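Local coordinates for protein methylmalonate-semialdehyde dehydrogenase (Oceanimonas doudoroffii, PDB 4ZZ7) that probably catalyses the NAD-dependent, acylating oxidation of methylmalonate semialdehyde, as a member of the aldehyde dehydrogenase family, at residues N254-M259 / M284-A289; V258-D263 / V290-A295; D263-V268 / V301-Q306. All blocks are in the same frame, centred on the assembly; numbering follows the deposited sequence.

Contact 1 of 3, residues N254-M259 / M284-A289; sequences NHAIVM and MALSVA
His255 and Ala256 pair in parallel register with Val288 and Ala289, the short strand axes approaching to 4.6 Å with 39° between their directions. Two backbone bonds set this register: Val288 N to Asn254 O and, straighter at its hydrogen (155°), Ala256 N to Val288 O at 2.8 Å. Ser287 N adds a weak bond to the same Asn254 O. On the face bearing His255 and Val288 the two side chains run side by side, and Val288 sits over the imidazole: its CB lies 3.8 Å from the ring centroid and 6° off the normal, a CH-pi contact. CG1 lies nearer CD2 of His255, at 3.6 Å, and CG2 nearer CE1. The ring is anchored by bonds from ND1 to Lys253 O and between NE2 and Tyr382 OH, which would hold it flat against the valine. On the other face the CB of Ala256 rests on Leu286 CD2 at 3.4 Å. Where the pairing begins, a water donates to Ala285 O, bonds Ser287 OG, and takes a weak bond from Asn254 N. The Met284 side chain lies about 4 Å from that of Cys283, a residue that binds NAD. The whole is the paired-strand part of a beta-alpha-beta unit, strand 254-258, helix 264-276, strand 286-292, in the alpha/beta fold of aldehyde dehydrogenases.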
ATOM      1  N   ASN A 254      29.471  -8.639  10.957  1.00 29.05           N
ATOM      2  CA  ASN A 254      28.497  -7.834  11.691  1.00 28.88           C
ATOM      3  C   ASN A 254      29.111  -7.219  12.933  1.00 27.17           C
ATOM      4  O   ASN A 254      29.603  -7.933  13.786  1.00 27.76           O
ATOM      5  CB  ASN A 254      27.266  -8.669  12.041  1.00 30.09           C
ATOM      6  CG  ASN A 254      26.335  -8.928  10.834  1.00 30.08           C
ATOM      7  OD1 ASN A 254      25.147  -9.160  11.010  1.00 31.88           O
ATOM      8  ND2 ASN A 254      26.849  -8.873   9.634  1.00 29.76           N
ATOM      9  N   HIS A 255      29.077  -5.888  13.006  1.00 25.65           N
ATOM     10  CA  HIS A 255      29.657  -5.124  14.107  1.00 24.44           C
ATOM     11  C   HIS A 255      28.580  -4.639  15.073  1.00 23.40           C
ATOM     12  O   HIS A 255      27.508  -4.262  14.645  1.00 22.59           O
ATOM     13  CB  HIS A 255      30.377  -3.879  13.583  1.00 24.86           C
ATOM     14  CG  HIS A 255      31.654  -4.148  12.839  1.00 24.41           C
ATOM     15  ND1 HIS A 255      31.730  -5.016  11.768  1.00 25.41           N
ATOM     16  CD2 HIS A 255      32.888  -3.611  12.971  1.00 23.00           C
ATOM     17  CE1 HIS A 255      32.962  -5.024  11.294  1.00 23.89           C
ATOM     18  NE2 HIS A 255      33.683  -4.182  12.009  1.00 23.30           N
ATOM     19  N   ALA A 256      28.902  -4.617  16.365  1.00 23.48           N
ATOM     20  CA  ALA A 256      28.052  -4.015  17.394  1.00 23.49           C
ATOM     21  C   ALA A 256      28.830  -2.932  18.141  1.00 22.97           C
ATOM     22  O   ALA A 256      29.887  -3.209  18.719  1.00 25.56           O
ATOM     23  CB  ALA A 256      27.559  -5.066  18.376  1.00 23.55           C
ATOM     24  N   ILE A 257      28.301  -1.720  18.144  1.00 21.18           N
ATOM     25  CA  ILE A 257      28.894  -0.617  18.872  1.00 20.57           C
ATOM     26  C   ILE A 257      28.353  -0.671  20.281  1.00 20.50           C
ATOM     27  O   ILE A 257      27.147  -0.542  20.474  1.00 20.22           O
ATOM     28  CB  ILE A 257      28.518   0.729  18.230  1.00 20.55           C
ATOM     29  CG1 ILE A 257      29.024   0.763  16.792  1.00 20.36           C
ATOM     30  CG2 ILE A 257      29.069   1.908  19.035  1.00 20.42           C
ATOM     31  CD1 ILE A 257      28.609   1.989  16.025  1.00 20.36           C
ATOM     32  N   VAL A 258      29.241  -0.882  21.252  1.00 21.00           N
ATOM     33  CA  VAL A 258      28.886  -0.838  22.678  1.00 21.24           C
ATOM     34  C   VAL A 258      29.232   0.570  23.203  1.00 22.13           C
ATOM     35  O   VAL A 258      30.400   0.903  23.402  1.00 21.84           O
ATOM     36  CB  VAL A 258      29.605  -1.935  23.485  1.00 20.13           C
ATOM     37  CG1 VAL A 258      29.118  -1.935  24.916  1.00 20.01           C
ATOM     38  CG2 VAL A 258      29.377  -3.294  22.847  1.00 19.90           C
ATOM     39  N   MET A 259      28.202   1.389  23.392  1.00 23.00           N
ATOM     40  CA  MET A 259      28.368   2.742  23.885  1.00 23.71           C
ATOM     41  C   MET A 259      28.567   2.704  25.391  1.00 26.54           C
ATOM     42  O   MET A 259      28.233   1.710  26.050  1.00 26.93           O
ATOM     43  CB  MET A 259      27.130   3.585  23.576  1.00 23.15           C
ATOM     44  CG  MET A 259      26.833   3.792  22.095  1.00 22.05           C
ATOM     45  SD  MET A 259      27.969   4.882  21.198  1.00 20.62           S
ATOM     46  CE  MET A 259      27.631   6.478  21.928  1.00 20.87           C
ATOM     47  N   MET A 284      24.265 -13.572  10.063  1.00 28.64           N
ATOM     48  CA  MET A 284      23.908 -12.497  10.977  1.00 27.19           C
ATOM     49  C   MET A 284      24.658 -12.611  12.278  1.00 25.24           C
ATOM     50  O   MET A 284      24.371 -11.886  13.233  1.00 25.81           O
ATOM     51  CB  MET A 284      22.404 -12.503  11.212  1.00 27.19           C
ATOM     52  CG  MET A 284      21.594 -11.982  10.019  1.00 27.77           C
ATOM     53  SD  MET A 284      21.447 -10.164   9.922  1.00 27.36           S
ATOM     54  CE  MET A 284      22.685  -9.819   8.693  1.00 28.34           C
ATOM     55  N   ALA A 285      25.639 -13.499  12.295  1.00 24.11           N
ATOM     56  CA  ALA A 285      26.454 -13.718  13.470  1.00 24.53           C
ATOM     57  C   ALA A 285      27.183 -12.436  13.785  1.00 24.60           C
ATOM     58  O   ALA A 285      27.818 -11.833  12.913  1.00 25.49           O
ATOM     59  CB  ALA A 285      27.454 -14.853  13.255  1.00 24.25           C
ATOM     60  N   LEU A 286      27.082 -12.025  15.038  1.00 24.33           N
ATOM     61  CA  LEU A 286      27.754 -10.832  15.490  1.00 24.71           C
ATOM     62  C   LEU A 286      29.196 -11.154  15.889  1.00 24.72           C
ATOM     63  O   LEU A 286      29.447 -11.653  16.988  1.00 25.47           O
ATOM     64  CB  LEU A 286      26.985 -10.212  16.638  1.00 24.88           C
ATOM     65  CG  LEU A 286      27.005  -8.707  16.471  1.00 26.42           C
ATOM     66  CD1 LEU A 286      25.852  -8.183  17.251  1.00 28.82           C
ATOM     67  CD2 LEU A 286      28.301  -8.079  16.944  1.00 26.57           C
ATOM     68  N   SER A 287      30.127 -10.851  14.977  1.00 23.85           N
ATOM     69  CA  SER A 287      31.543 -11.261  15.072  1.00 22.29           C
ATOM     70  C   SER A 287      32.490 -10.172  15.580  1.00 21.78           C
ATOM     71  O   SER A 287      33.627 -10.464  15.945  1.00 21.89           O
ATOM     72  CB  SER A 287      32.028 -11.735  13.709  1.00 21.02           C
ATOM     73  OG  SER A 287      31.495 -10.919  12.702  1.00 19.84           O
ATOM     74  N   VAL A 288      32.024  -8.928  15.606  1.00 20.95           N
ATOM     75  CA  VAL A 288      32.847  -7.802  16.026  1.00 19.97           C
ATOM     76  C   VAL A 288      32.090  -6.898  17.002  1.00 19.90           C
ATOM     77  O   VAL A 288      31.026  -6.371  16.704  1.00 18.16           O
ATOM     78  CB  VAL A 288      33.323  -6.971  14.819  1.00 19.75           C
ATOM     79  CG1 VAL A 288      34.348  -5.932  15.247  1.00 19.79           C
ATOM     80  CG2 VAL A 288      33.917  -7.862  13.743  1.00 19.62           C
ATOM     81  N   ALA A 289      32.661  -6.718  18.179  1.00 21.08           N
ATOM     82  CA  ALA A 289      32.117  -5.778  19.141  1.00 22.67           C
ATOM     83  C   ALA A 289      33.036  -4.553  19.144  1.00 23.21           C
ATOM     84  O   ALA A 289      34.229  -4.644  19.434  1.00 23.26           O
ATOM     85  CB  ALA A 289      32.052  -6.424  20.516  1.00 23.57           C
TER
HETATM   86  O   HOH W   1      29.478 -11.990  10.641  1.00 20.58           O

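Contact 2 of 3, residues V258-D263 / V290-A295; sequences VMPDAD and VAVGDA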
ATOM      1  N   VAL A 258      29.241  -0.882  21.252  1.00 21.00           N
ATOM      2  CA  VAL A 258      28.886  -0.838  22.678  1.00 21.24           C
ATOM      3  C   VAL A 258      29.232   0.570  23.203  1.00 22.13           C
ATOM      4  O   VAL A 258      30.400   0.903  23.402  1.00 21.84           O
ATOM      5  CB  VAL A 258      29.605  -1.935  23.485  1.00 20.13           C
ATOM      6  CG1 VAL A 258      29.118  -1.935  24.916  1.00 20.01           C
ATOM      7  CG2 VAL A 258      29.377  -3.294  22.847  1.00 19.90           C
ATOM      8  N   MET A 259      28.202   1.389  23.392  1.00 23.00           N
ATOM      9  CA  MET A 259      28.368   2.742  23.885  1.00 23.71           C
ATOM     10  C   MET A 259      28.567   2.704  25.391  1.00 26.54           C
ATOM     11  O   MET A 259      28.233   1.710  26.050  1.00 26.93           O
ATOM     12  CB  MET A 259      27.130   3.585  23.576  1.00 23.15           C
ATOM     13  CG  MET A 259      26.833   3.792  22.095  1.00 22.05           C
ATOM     14  SD  MET A 259      27.969   4.882  21.198  1.00 20.62           S
ATOM     15  CE  MET A 259      27.631   6.478  21.928  1.00 20.87           C
ATOM     16  N   PRO A 260      29.105   3.797  25.949  1.00 29.52           N
ATOM     17  CA  PRO A 260      29.244   3.888  27.412  1.00 30.22           C
ATOM     18  C   PRO A 260      27.939   3.654  28.153  1.00 30.07           C
ATOM     19  O   PRO A 260      27.907   2.822  29.043  1.00 34.93           O
ATOM     20  CB  PRO A 260      29.771   5.316  27.624  1.00 29.94           C
ATOM     21  CG  PRO A 260      30.529   5.616  26.355  1.00 29.16           C
ATOM     22  CD  PRO A 260      29.759   4.930  25.256  1.00 28.75           C
ATOM     23  N   ASP A 261      26.865   4.311  27.741  1.00 29.92           N
ATOM     24  CA  ASP A 261      25.583   4.241  28.472  1.00 30.96           C
ATOM     25  C   ASP A 261      24.860   2.927  28.354  1.00 33.32           C
ATOM     26  O   ASP A 261      23.881   2.706  29.054  1.00 37.38           O
ATOM     27  CB  ASP A 261      24.620   5.360  28.060  1.00 30.96           C
ATOM     28  CG  ASP A 261      24.194   5.286  26.594  1.00 31.67           C
ATOM     29  OD1 ASP A 261      24.996   4.889  25.714  1.00 34.13           O
ATOM     30  OD2 ASP A 261      23.044   5.648  26.304  1.00 29.95           O
ATOM     31  N   ALA A 262      25.338   2.046  27.487  1.00 35.22           N
ATOM     32  CA  ALA A 262      24.749   0.715  27.319  1.00 36.93           C
ATOM     33  C   ALA A 262      24.647  -0.103  28.600  1.00 36.31           C
ATOM     34  O   ALA A 262      25.523  -0.018  29.439  1.00 36.61           O
ATOM     35  CB  ALA A 262      25.559  -0.066  26.300  1.00 37.60           C
ATOM     36  N   ASP A 263      23.574  -0.889  28.710  1.00 37.77           N
ATOM     37  CA  ASP A 263      23.417  -1.895  29.751  1.00 40.79           C
ATOM     38  C   ASP A 263      24.365  -3.028  29.388  1.00 39.04           C
ATOM     39  O   ASP A 263      24.071  -3.799  28.484  1.00 37.27           O
ATOM     40  CB  ASP A 263      21.944  -2.365  29.825  1.00 43.53           C
ATOM     41  CG  ASP A 263      21.668  -3.365  30.959  1.00 49.41           C
ATOM     42  OD1 ASP A 263      22.562  -3.715  31.790  1.00 54.79           O
ATOM     43  OD2 ASP A 263      20.500  -3.804  31.001  1.00 52.08           O
ATOM     44  N   VAL A 290      32.502  -3.411  18.759  1.00 23.33           N
ATOM     45  CA  VAL A 290      33.303  -2.192  18.719  1.00 23.91           C
ATOM     46  C   VAL A 290      33.075  -1.388  20.002  1.00 24.10           C
ATOM     47  O   VAL A 290      32.092  -0.662  20.118  1.00 23.93           O
ATOM     48  CB  VAL A 290      32.977  -1.352  17.473  1.00 24.36           C
ATOM     49  CG1 VAL A 290      33.938  -0.179  17.337  1.00 24.23           C
ATOM     50  CG2 VAL A 290      33.056  -2.217  16.230  1.00 24.84           C
ATOM     51  N   ALA A 291      33.991  -1.520  20.957  1.00 24.29           N
ATOM     52  CA  ALA A 291      33.860  -0.851  22.241  1.00 24.65           C
ATOM     53  C   ALA A 291      34.361   0.582  22.128  1.00 25.58           C
ATOM     54  O   ALA A 291      35.516   0.813  21.829  1.00 24.93           O
ATOM     55  CB  ALA A 291      34.630  -1.600  23.304  1.00 24.88           C
ATOM     56  N   VAL A 292      33.477   1.543  22.349  1.00 27.74           N
ATOM     57  CA  VAL A 292      33.843   2.962  22.265  1.00 29.62           C
ATOM     58  C   VAL A 292      34.282   3.429  23.663  1.00 31.57           C
ATOM     59  O   VAL A 292      33.466   3.598  24.574  1.00 30.28           O
ATOM     60  CB  VAL A 292      32.752   3.859  21.580  1.00 29.70           C
ATOM     61  CG1 VAL A 292      31.349   3.418  21.920  1.00 31.18           C
ATOM     62  CG2 VAL A 292      32.930   5.336  21.914  1.00 28.73           C
ATOM     63  N   GLY A 293      35.592   3.631  23.803  1.00 35.52           N
ATOM     64  CA  GLY A 293      36.231   3.896  25.090  1.00 39.13           C
ATOM     65  C   GLY A 293      36.615   2.598  25.760  1.00 43.33           C
ATOM     66  O   GLY A 293      36.245   1.514  25.286  1.00 44.79           O
ATOM     67  N   ASP A 294      37.348   2.701  26.867  1.00 47.14           N
ATOM     68  CA  ASP A 294      37.713   1.511  27.626  1.00 48.96           C
ATOM     69  C   ASP A 294      38.177   1.794  29.040  1.00 55.57           C
ATOM     70  O   ASP A 294      39.391   1.858  29.259  1.00 72.03           O
ATOM     71  CB  ASP A 294      38.798   0.709  26.866  1.00 46.31           C
ATOM     72  CG  ASP A 294      39.969   1.572  26.320  1.00 39.85           C
ATOM     73  OD1 ASP A 294      40.119   2.730  26.725  1.00 37.71           O
ATOM     74  OD2 ASP A 294      40.757   1.069  25.493  1.00 32.93           O
ATOM     75  N   ALA A 295      37.301   1.970  30.036  1.00 56.98           N
ATOM     76  CA  ALA A 295      35.840   2.036  29.982  1.00 51.88           C
ATOM     77  C   ALA A 295      35.184   0.769  29.448  1.00 50.87           C
ATOM     78  O   ALA A 295      35.489  -0.326  29.908  1.00 55.28           O
ATOM     79  CB  ALA A 295      35.385   3.313  29.269  1.00 54.33           C
TER
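The flat peptide group of Val290 is met by Val258 from above: Val258 N donates to Val290 O at 3.1 Å, lying 43° out of the carbonyl plane. No aromatic ring takes part here, and the puckered pyrrolidine ring of Pro260 turns CD and CG to Val292; its CD lies 4.0 Å from Val292 CG1, and the two side chains stand at about a right angle. The second backbone bond, Val292 N to Val258 O, is weak at 3.3 Å although nearly straight (171°). Together the two bonds let Val258 join the residues flanking Ala291, the pattern of a parallel bridge. The C-terminal ends of strands 254-258 and 286-292, neighbours in a beta-alpha-beta unit, lie here, and the chain leaves strand 254-258 through a type I turn from Met259 to Ala262, closed by Ala262 N on Met259 O at 3.2 Å. Asp263 follows at the N-cap position of helix 264-276. Val292 faces the point where strand 254-258 gives way to the turn. Its first torsion of 36° places CG1 between the backbone N and the carbonyl carbon, directed to the turn, where it reaches Met259 CA at 3.6 Å. The thioether approaches the same methyl, Met259 SD lying 3.8 Å from Val292 CG1, after a chain bent at the second and third torsions. Beyond, Met259 packs on Met399 of helix 399-408 and on Val489 of a second subunit, while Asp261 OD2 bonds Thr419 OG1 and Arg420 N.

Contact 3 of 3, residues D263-V268 / V301-Q306; sequences DMDNAV and VSKMTQ
Lys303 and Met304 bring helix 296-308 against Asp265 and Val268 of helix 264-276, two helices of the alpha/beta domain, one following each strand of the parallel pair; the axes of segments 264-268 and 301-306 come within 9.8 Å, 48° apart in direction. Val301, at the start of the segment, points away from this interface and packs on strands 348-351 and 370-373. Two residues on, Lys303 carries the contact along its length. Its CB touches Val268 CG2 at 3.8 Å, its CD passes Met264 CG at 4.1 Å, and the chain, extended beyond CG, delivers NZ to Asp265 OD1 at 2.8 Å in a salt bridge. The ammonium comes from above the carboxylate plane, 44° out of it, with the two side chains at about a right angle. A leucine in its place would probably leave the Asp265 carboxylate without its charged mate and remove the one salt bridge between the segments. Met304 lies deeper: its SD meets Val268 CG1 at 3.9 Å as the two side chains run antiparallel alongside one another, and it also packs on Leu272 and Phe276 farther along the first helix. Thr305 points back from the interface to Leu371, its hydroxyl turned to its own helix. There Thr305 OG1 donates to Val301 O at 2.8 Å, while Thr305 N reaches that oxygen from the opposite face of the carbonyl plane.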
ATOM      1  N   ASP A 263      23.574  -0.889  28.710  1.00 37.77           N
ATOM      2  CA  ASP A 263      23.417  -1.895  29.751  1.00 40.79           C
ATOM      3  C   ASP A 263      24.365  -3.028  29.388  1.00 39.04           C
ATOM      4  O   ASP A 263      24.071  -3.799  28.484  1.00 37.27           O
ATOM      5  CB  ASP A 263      21.944  -2.365  29.825  1.00 43.53           C
ATOM      6  CG  ASP A 263      21.668  -3.365  30.959  1.00 49.41           C
ATOM      7  OD1 ASP A 263      22.562  -3.715  31.790  1.00 54.79           O
ATOM      8  OD2 ASP A 263      20.500  -3.804  31.001  1.00 52.08           O
ATOM      9  N   MET A 264      25.502  -3.094  30.089  1.00 37.96           N
ATOM     10  CA  MET A 264      26.562  -4.046  29.785  1.00 37.11           C
ATOM     11  C   MET A 264      26.115  -5.496  30.022  1.00 35.11           C
ATOM     12  O   MET A 264      26.455  -6.389  29.239  1.00 32.16           O
ATOM     13  CB  MET A 264      27.836  -3.707  30.582  1.00 38.48           C
ATOM     14  CG  MET A 264      29.113  -4.306  29.986  1.00 41.56           C
ATOM     15  SD  MET A 264      29.444  -3.797  28.276  1.00 42.41           S
ATOM     16  CE  MET A 264      29.610  -2.019  28.495  1.00 40.79           C
ATOM     17  N   ASP A 265      25.338  -5.720  31.082  1.00 34.65           N
ATOM     18  CA  ASP A 265      24.869  -7.071  31.408  1.00 34.85           C
ATOM     19  C   ASP A 265      23.935  -7.622  30.349  1.00 32.68           C
ATOM     20  O   ASP A 265      24.014  -8.791  30.006  1.00 31.08           O
ATOM     21  CB  ASP A 265      24.193  -7.108  32.780  1.00 36.07           C
ATOM     22  CG  ASP A 265      25.193  -7.044  33.935  1.00 37.38           C
ATOM     23  OD1 ASP A 265      26.406  -7.281  33.722  1.00 37.51           O
ATOM     24  OD2 ASP A 265      24.756  -6.766  35.070  1.00 38.79           O
ATOM     25  N   ASN A 266      23.066  -6.770  29.828  1.00 31.74           N
ATOM     26  CA  ASN A 266      22.187  -7.150  28.732  1.00 32.54           C
ATOM     27  C   ASN A 266      22.917  -7.390  27.413  1.00 32.02           C
ATOM     28  O   ASN A 266      22.559  -8.272  26.653  1.00 32.85           O
ATOM     29  CB  ASN A 266      21.126  -6.069  28.528  1.00 35.41           C
ATOM     30  CG  ASN A 266      20.085  -6.445  27.468  1.00 37.90           C
ATOM     31  OD1 ASN A 266      20.157  -5.989  26.307  1.00 40.80           O
ATOM     32  ND2 ASN A 266      19.129  -7.304  27.851  1.00 37.39           N
ATOM     33  N   ALA A 267      23.922  -6.578  27.131  1.00 32.88           N
ATOM     34  CA  ALA A 267      24.708  -6.695  25.908  1.00 31.34           C
ATOM     35  C   ALA A 267      25.476  -8.028  25.871  1.00 30.74           C
ATOM     36  O   ALA A 267      25.397  -8.767  24.880  1.00 29.59           O
ATOM     37  CB  ALA A 267      25.667  -5.509  25.788  1.00 30.86           C
ATOM     38  N   VAL A 268      26.198  -8.328  26.955  1.00 29.14           N
ATOM     39  CA  VAL A 268      26.993  -9.554  27.055  1.00 28.30           C
ATOM     40  C   VAL A 268      26.047 -10.720  26.871  1.00 28.90           C
ATOM     41  O   VAL A 268      26.259 -11.578  26.032  1.00 29.93           O
ATOM     42  CB  VAL A 268      27.733  -9.640  28.417  1.00 27.25           C
ATOM     43  CG1 VAL A 268      28.265 -11.030  28.715  1.00 26.45           C
ATOM     44  CG2 VAL A 268      28.878  -8.651  28.447  1.00 27.81           C
ATOM     45  N   VAL A 301      34.955  -7.055  27.930  1.00 37.36           N
ATOM     46  CA  VAL A 301      35.856  -8.224  27.947  1.00 38.37           C
ATOM     47  C   VAL A 301      35.804  -8.948  29.297  1.00 39.60           C
ATOM     48  O   VAL A 301      35.799 -10.180  29.347  1.00 40.66           O
ATOM     49  CB  VAL A 301      37.314  -7.866  27.573  1.00 36.56           C
ATOM     50  CG1 VAL A 301      38.236  -9.081  27.690  1.00 36.04           C
ATOM     51  CG2 VAL A 301      37.362  -7.359  26.146  1.00 37.07           C
ATOM     52  N   SER A 302      35.752  -8.175  30.377  1.00 40.37           N
ATOM     53  CA  SER A 302      35.638  -8.731  31.715  1.00 39.70           C
ATOM     54  C   SER A 302      34.426  -9.657  31.786  1.00 36.36           C
ATOM     55  O   SER A 302      34.554 -10.869  31.921  1.00 34.00           O
ATOM     56  CB  SER A 302      35.538  -7.603  32.749  1.00 40.89           C
ATOM     57  OG  SER A 302      35.138  -8.068  34.033  1.00 41.79           O
ATOM     58  N   LYS A 303      33.258  -9.075  31.617  1.00 37.01           N
ATOM     59  CA  LYS A 303      31.988  -9.808  31.778  1.00 38.29           C
ATOM     60  C   LYS A 303      31.753 -10.914  30.762  1.00 36.13           C
ATOM     61  O   LYS A 303      31.114 -11.912  31.072  1.00 33.22           O
ATOM     62  CB  LYS A 303      30.826  -8.830  31.698  1.00 38.41           C
ATOM     63  CG  LYS A 303      30.870  -7.809  32.806  1.00 39.82           C
ATOM     64  CD  LYS A 303      29.575  -7.054  32.930  1.00 42.15           C
ATOM     65  CE  LYS A 303      29.704  -5.962  33.980  1.00 44.06           C
ATOM     66  NZ  LYS A 303      28.375  -5.515  34.475  1.00 46.34           N
ATOM     67  N   MET A 304      32.259 -10.701  29.552  1.00 37.23           N
ATOM     68  CA  MET A 304      32.137 -11.655  28.467  1.00 36.80           C
ATOM     69  C   MET A 304      32.956 -12.886  28.767  1.00 36.95           C
ATOM     70  O   MET A 304      32.467 -13.982  28.544  1.00 40.46           O
ATOM     71  CB  MET A 304      32.572 -11.023  27.141  1.00 37.34           C
ATOM     72  CG  MET A 304      32.120 -11.769  25.891  1.00 38.56           C
ATOM     73  SD  MET A 304      30.333 -11.950  25.587  1.00 38.16           S
ATOM     74  CE  MET A 304      30.124 -13.650  26.077  1.00 39.73           C
ATOM     75  N   THR A 305      34.180 -12.699  29.281  1.00 37.49           N
ATOM     76  CA  THR A 305      35.051 -13.812  29.715  1.00 38.02           C
ATOM     77  C   THR A 305      34.338 -14.673  30.738  1.00 37.53           C
ATOM     78  O   THR A 305      34.393 -15.899  30.656  1.00 41.51           O
ATOM     79  CB  THR A 305      36.402 -13.354  30.343  1.00 37.76           C
ATOM     80  OG1 THR A 305      37.158 -12.586  29.400  1.00 38.21           O
ATOM     81  CG2 THR A 305      37.260 -14.553  30.740  1.00 37.33           C
ATOM     82  N   GLN A 306      33.674 -14.030  31.689  1.00 37.04           N
ATOM     83  CA  GLN A 306      32.994 -14.734  32.771  1.00 39.13           C
ATOM     84  C   GLN A 306      31.843 -15.587  32.265  1.00 37.30           C
ATOM     85  O   GLN A 306      31.818 -16.795  32.505  1.00 39.91           O
ATOM     86  CB  GLN A 306      32.483 -13.763  33.846  1.00 42.75           C
ATOM     87  CG  GLN A 306      33.573 -13.186  34.736  1.00 47.62           C
ATOM     88  CD  GLN A 306      34.090 -14.145  35.801  1.00 53.36           C
ATOM     89  OE1 GLN A 306      33.815 -15.349  35.791  1.00 56.78           O
ATOM     90  NE2 GLN A 306      34.851 -13.600  36.742  1.00 59.82           N
TER

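How the contacts relate
From the N terminus, strand 254-258 leads through the 259-262 turn into helix 264-276, then strand 286-292 and helix 296-308. Contact 1 closes the loop from the first strand to the second; contact 2 continues that parallel pairing to its far end, sharing Val258 and Met259, with a probable hydrogen bond between Ala256 O and Val290 N at the junction. Contact 3 closes the longer loop from helix 264-276 through strand 286-292 to helix 296-308. Its segments alternate along the chain with those of contacts 1 and 2, so it crosses both and nests in neither. It shares Asp263 with contact 2, and Met264 CE packs on Val258 CG1, connecting the helix layer to the sheet.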